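Local coordinates for hyaluronoglucosaminidase (Apis mellifera, PDB 1FCQ), which probably hydrolyses hyaluronan as a family 56 glycosidase of bee venom, where it is a major allergen, and is built on a seven-stranded (beta/alpha) TIM barrel, at residues E135-E140 with K154-K159; L228-N231 with E236-G239. All coordinates share one frame; numbering follows the deposited sequence.

Interaction 1 of 2, residues E135-E140 with K154-K159; sequences EVVRRE and KRRFEK
Arg-156 reaches from helix 146-175 across to helix 127-140 and meets Glu-140 near that helix's end, with NH1 2.8 Å from OE1. The salt bridge is single-pronged and bent, its N-H...O angle being 140°. OE1 accepts the hydrogen bond on its syn side but out of the carboxylate plane, and the two flat groups are turned 48° apart, far from a coplanar two-bond pairing. What gives the arginine its reach is a first torsion that sets CG beside the backbone N, opposite the carbonyl carbon (chi1 -68°), followed by a chain extended from CG to NE. Glu-140 has the same kind of start and is likewise extended beyond CG. The motif is a helix-loop-helix: two successive helices joined by the short connection 141-145, with CA atoms of Val-137 and Arg-156 9.2 Å apart, a spacing bridged by the long arginine. Val-137 CG2 lies over one face of the guanidinium, 4.0 Å from NH1. The other nitrogens have partners too: NE makes a salt bridge with Glu-152, and NH2 bonds to His-141, so the group is fixed at several points around its rim. Val-137 also packs on Val-149, Glu-152 and Ala-153 of the longer helix.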
loop_
_atom_site.group_PDB
_atom_site.type_symbol
_atom_site.label_atom_id
_atom_site.label_comp_id
_atom_site.label_asym_id
_atom_site.label_seq_id
_atom_site.Cartn_x
_atom_site.Cartn_y
_atom_site.Cartn_z
ATOM N N GLU A 135 27.851 -2.763 3.693
ATOM C CA GLU A 135 28.702 -3.893 4.046
ATOM C C GLU A 135 29.154 -4.683 2.838
ATOM O O GLU A 135 30.312 -5.077 2.711
ATOM C CB GLU A 135 27.975 -4.782 5.050
ATOM C CG GLU A 135 28.588 -6.116 5.402
ATOM C CD GLU A 135 27.608 -7.010 6.151
ATOM O OE1 GLU A 135 26.523 -6.546 6.575
ATOM O OE2 GLU A 135 27.944 -8.206 6.293
ATOM N N VAL A 136 28.249 -4.959 1.896
ATOM C CA VAL A 136 28.551 -5.706 0.691
ATOM C C VAL A 136 29.580 -4.966 -0.166
ATOM O O VAL A 136 30.506 -5.623 -0.655
ATOM C CB VAL A 136 27.233 -5.929 -0.091
ATOM C CG1 VAL A 136 27.484 -6.430 -1.505
ATOM C CG2 VAL A 136 26.385 -6.930 0.694
ATOM N N VAL A 137 29.435 -3.651 -0.302
ATOM C CA VAL A 137 30.389 -2.872 -1.093
ATOM C C VAL A 137 31.757 -2.914 -0.409
ATOM O O VAL A 137 32.773 -3.110 -1.084
ATOM C CB VAL A 137 29.979 -1.413 -1.319
ATOM C CG1 VAL A 137 31.058 -0.635 -2.091
ATOM C CG2 VAL A 137 28.691 -1.336 -2.138
ATOM N N ARG A 138 31.754 -2.691 0.898
ATOM C CA ARG A 138 33.018 -2.732 1.640
ATOM C C ARG A 138 33.704 -4.076 1.499
ATOM O O ARG A 138 34.936 -4.126 1.346
ATOM C CB ARG A 138 32.766 -2.462 3.130
ATOM C CG ARG A 138 32.525 -1.002 3.441
ATOM C CD ARG A 138 32.661 -0.743 4.945
ATOM N NE ARG A 138 32.031 0.529 5.260
ATOM C CZ ARG A 138 32.431 1.761 5.004
ATOM N NH1 ARG A 138 33.586 2.017 4.397
ATOM N NH2 ARG A 138 31.664 2.777 5.383
ATOM N N ARG A 139 32.968 -5.180 1.588
ATOM C CA ARG A 139 33.582 -6.504 1.480
ATOM C C ARG A 139 34.197 -6.732 0.111
ATOM O O ARG A 139 35.317 -7.255 0.001
ATOM C CB ARG A 139 32.519 -7.567 1.801
ATOM C CG ARG A 139 32.999 -8.996 1.623
ATOM C CD ARG A 139 31.912 -9.992 2.005
ATOM N NE ARG A 139 32.270 -11.354 1.637
ATOM C CZ ARG A 139 31.631 -12.458 2.003
ATOM N NH1 ARG A 139 30.557 -12.403 2.780
ATOM N NH2 ARG A 139 32.071 -13.642 1.586
ATOM N N GLU A 140 33.496 -6.284 -0.926
ATOM C CA GLU A 140 33.950 -6.464 -2.294
ATOM C C GLU A 140 35.082 -5.537 -2.667
ATOM O O GLU A 140 35.963 -5.887 -3.456
ATOM C CB GLU A 140 32.762 -6.288 -3.254
ATOM C CG GLU A 140 31.755 -7.414 -3.058
ATOM C CD GLU A 140 30.551 -7.336 -3.966
ATOM O OE1 GLU A 140 30.382 -6.324 -4.675
ATOM O OE2 GLU A 140 29.770 -8.312 -3.946
ATOM N N LYS A 154 24.444 3.136 -2.287
ATOM C CA LYS A 154 23.190 3.792 -2.633
ATOM C C LYS A 154 22.834 3.531 -4.087
ATOM O O LYS A 154 21.690 3.218 -4.399
ATOM C CB LYS A 154 23.314 5.299 -2.407
ATOM C CG LYS A 154 22.178 6.138 -2.968
ATOM C CD LYS A 154 22.504 7.621 -2.796
ATOM C CE LYS A 154 21.312 8.492 -3.169
ATOM N NZ LYS A 154 20.881 8.257 -4.574
ATOM N N ARG A 155 23.817 3.709 -4.986
ATOM C CA ARG A 155 23.550 3.502 -6.407
ATOM C C ARG A 155 23.077 2.096 -6.731
ATOM O O ARG A 155 22.073 1.905 -7.434
ATOM C CB ARG A 155 24.819 3.840 -7.217
ATOM C CG ARG A 155 24.575 3.718 -8.710
ATOM C CD ARG A 155 25.892 3.611 -9.500
ATOM N NE ARG A 155 25.649 2.569 -10.492
ATOM C CZ ARG A 155 26.138 1.349 -10.553
ATOM N NH1 ARG A 155 27.035 0.879 -9.703
ATOM N NH2 ARG A 155 25.701 0.583 -11.546
ATOM N N ARG A 156 23.771 1.079 -6.199
ATOM C CA ARG A 156 23.408 -0.301 -6.464
ATOM C C ARG A 156 22.049 -0.637 -5.848
ATOM O O ARG A 156 21.212 -1.258 -6.503
ATOM C CB ARG A 156 24.462 -1.267 -5.915
ATOM C CG ARG A 156 25.798 -1.208 -6.656
ATOM C CD ARG A 156 26.721 -2.224 -5.991
ATOM N NE ARG A 156 28.077 -2.246 -6.486
ATOM C CZ ARG A 156 29.096 -2.997 -6.099
ATOM N NH1 ARG A 156 29.020 -3.909 -5.136
ATOM N NH2 ARG A 156 30.269 -2.831 -6.705
ATOM N N PHE A 157 21.828 -0.179 -4.614
ATOM C CA PHE A 157 20.518 -0.456 -4.000
ATOM C C PHE A 157 19.393 0.159 -4.824
ATOM O O PHE A 157 18.395 -0.517 -5.089
ATOM C CB PHE A 157 20.469 0.079 -2.567
ATOM C CG PHE A 157 19.109 -0.054 -1.932
ATOM C CD1 PHE A 157 18.808 -1.202 -1.213
ATOM C CD2 PHE A 157 18.161 0.948 -2.070
ATOM C CE1 PHE A 157 17.554 -1.335 -0.628
ATOM C CE2 PHE A 157 16.910 0.800 -1.501
ATOM C CZ PHE A 157 16.607 -0.342 -0.774
ATOM N N GLU A 158 19.544 1.425 -5.205
ATOM C CA GLU A 158 18.471 2.083 -5.959
ATOM C C GLU A 158 18.306 1.492 -7.346
ATOM O O GLU A 158 17.176 1.363 -7.847
ATOM C CB GLU A 158 18.719 3.596 -6.015
ATOM C CG GLU A 158 18.617 4.177 -4.614
ATOM C CD GLU A 158 18.628 5.680 -4.519
ATOM O OE1 GLU A 158 19.023 6.361 -5.491
ATOM O OE2 GLU A 158 18.231 6.221 -3.485
ATOM N N LYS A 159 19.418 1.146 -8.004
ATOM C CA LYS A 159 19.333 0.541 -9.326
ATOM C C LYS A 159 18.508 -0.745 -9.320
ATOM O O LYS A 159 17.551 -0.876 -10.099
ATOM C CB LYS A 159 20.742 0.246 -9.837
ATOM C CG LYS A 159 20.789 -0.532 -11.147
ATOM C CD LYS A 159 22.227 -0.428 -11.668
ATOM C CE LYS A 159 22.310 -0.905 -13.099
ATOM N NZ LYS A 159 22.471 -2.380 -13.176
#

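Interaction 2 of 2, residues L228-N231 with E236-G239; sequences LRWN and ERVG
Two backbone carbonyls of the 228-231 loop are gripped by the guanidinium of Arg-237. NE donates to Arg-229 O at 2.8 Å, fairly straight at 156°, and this acceptor lies in the guanidinium plane. NH2 donates to Trp-230 O at 2.7 Å, a more bent bond (136°) whose acceptor is tilted from that plane. Consecutive carbonyls held along one edge of the group fix its rotation, while NH1 makes a salt bridge with Asp-282. Arg-237 gets there by running extended from CG to NE, after a first turn that puts CG beside its own backbone N (chi1 -72°). Its aliphatic part passes close to the same carbonyl, with CD 3.5 Å from Arg-229 O. NH2 also sits over one face of the Trp-230 indole, toward its rim, but the cation-pi pairing is long and weak at best. Further in, the buried Leu-228 lays CD2 against Arg-237 O at 3.9 Å, and its CD1 is 4.2 Å from Arg-237 CD. The arrangement ties the loop after strand 221-222 to the first turns of helix 234-253. Leu-228 also packs on helix 280-292 and on Tyr-270 of strand 269-270, which Arg-237 touches as well.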
loop_
_atom_site.group_PDB
_atom_site.type_symbol
_atom_site.label_atom_id
_atom_site.label_comp_id
_atom_site.label_asym_id
_atom_site.label_seq_id
_atom_site.Cartn_x
_atom_site.Cartn_y
_atom_site.Cartn_z
ATOM N N LEU A 228 -5.035 6.242 10.307
ATOM C CA LEU A 228 -4.929 7.199 11.392
ATOM C C LEU A 228 -4.203 6.665 12.616
ATOM O O LEU A 228 -4.089 5.465 12.840
ATOM C CB LEU A 228 -6.318 7.672 11.851
ATOM C CG LEU A 228 -7.272 8.097 10.732
ATOM C CD1 LEU A 228 -8.542 8.681 11.330
ATOM C CD2 LEU A 228 -6.572 9.091 9.809
ATOM N N ARG A 229 -3.639 7.621 13.363
ATOM C CA ARG A 229 -2.985 7.295 14.624
ATOM C C ARG A 229 -3.815 7.893 15.759
ATOM O O ARG A 229 -4.360 8.988 15.630
ATOM C CB ARG A 229 -1.531 7.734 14.674
ATOM C CG ARG A 229 -0.646 6.885 13.758
ATOM C CD ARG A 229 0.802 6.943 14.224
ATOM N NE ARG A 229 1.254 8.331 14.293
ATOM C CZ ARG A 229 1.631 9.034 13.229
ATOM N NH1 ARG A 229 1.618 8.464 12.036
ATOM N NH2 ARG A 229 2.033 10.287 13.382
ATOM N N TRP A 230 -3.958 7.120 16.831
ATOM C CA TRP A 230 -4.722 7.536 17.999
ATOM C C TRP A 230 -4.000 8.639 18.763
ATOM O O TRP A 230 -4.635 9.562 19.286
ATOM C CB TRP A 230 -4.970 6.320 18.897
ATOM C CG TRP A 230 -6.050 6.529 19.911
ATOM C CD1 TRP A 230 -7.397 6.381 19.729
ATOM C CD2 TRP A 230 -5.870 6.931 21.274
ATOM N NE1 TRP A 230 -8.063 6.666 20.894
ATOM C CE2 TRP A 230 -7.149 7.008 21.858
ATOM C CE3 TRP A 230 -4.749 7.232 22.052
ATOM C CZ2 TRP A 230 -7.337 7.373 23.189
ATOM C CZ3 TRP A 230 -4.937 7.596 23.371
ATOM C CH2 TRP A 230 -6.223 7.664 23.927
ATOM N N ASN A 231 -2.678 8.592 18.804
ATOM C CA ASN A 231 -1.858 9.587 19.488
ATOM C C ASN A 231 -1.607 10.815 18.623
ATOM O O ASN A 231 -0.490 11.135 18.223
ATOM C CB ASN A 231 -0.526 8.981 19.921
ATOM C CG ASN A 231 0.219 9.784 20.968
ATOM O OD1 ASN A 231 1.218 9.314 21.511
ATOM N ND2 ASN A 231 -0.230 10.989 21.284
ATOM N N GLU A 236 -4.870 16.967 13.650
ATOM C CA GLU A 236 -3.687 16.304 13.137
ATOM C C GLU A 236 -4.057 15.044 12.353
ATOM O O GLU A 236 -3.385 14.715 11.368
ATOM C CB GLU A 236 -2.668 15.941 14.214
ATOM C CG GLU A 236 -1.930 17.158 14.746
ATOM C CD GLU A 236 -1.142 16.909 16.011
ATOM O OE1 GLU A 236 -0.206 17.709 16.251
ATOM O OE2 GLU A 236 -1.423 15.950 16.758
ATOM N N ARG A 237 -5.141 14.370 12.773
ATOM C CA ARG A 237 -5.539 13.182 12.001
ATOM C C ARG A 237 -6.000 13.565 10.607
ATOM O O ARG A 237 -5.736 12.884 9.604
ATOM C CB ARG A 237 -6.603 12.389 12.762
ATOM C CG ARG A 237 -6.038 11.669 13.981
ATOM C CD ARG A 237 -7.180 10.895 14.644
ATOM N NE ARG A 237 -6.790 10.408 15.962
ATOM C CZ ARG A 237 -7.371 10.812 17.084
ATOM N NH1 ARG A 237 -8.374 11.686 17.032
ATOM N NH2 ARG A 237 -7.001 10.362 18.274
ATOM N N VAL A 238 -6.713 14.682 10.489
ATOM C CA VAL A 238 -7.157 15.189 9.196
ATOM C C VAL A 238 -5.939 15.614 8.375
ATOM O O VAL A 238 -5.888 15.385 7.168
ATOM C CB VAL A 238 -8.111 16.377 9.377
ATOM C CG1 VAL A 238 -8.417 17.042 8.047
ATOM C CG2 VAL A 238 -9.386 15.903 10.065
ATOM N N GLY A 239 -4.985 16.260 9.036
ATOM C CA GLY A 239 -3.750 16.695 8.401
ATOM C C GLY A 239 -2.927 15.537 7.852
ATOM O O GLY A 239 -2.318 15.651 6.782
#

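How the interactions relate
An arginine on a helix does most of the work in both contacts, but its acceptors differ. Interaction 1 joins two successive helices well out from the middle of the chain, its centre about 27 Å from the chain centre, and pairs charge with charge at an exposed glutamate. Interaction 2, about 18 Å from the chain centre, joins a loop to the helix that follows it, and there the arginine binds neutral backbone carbonyls. Each is partly buried and includes one buried aliphatic residue, Val-137 or Leu-228. They share no helix or strand; their centres lie about 37 Å apart and their nearest atoms about 22 Å, without touching.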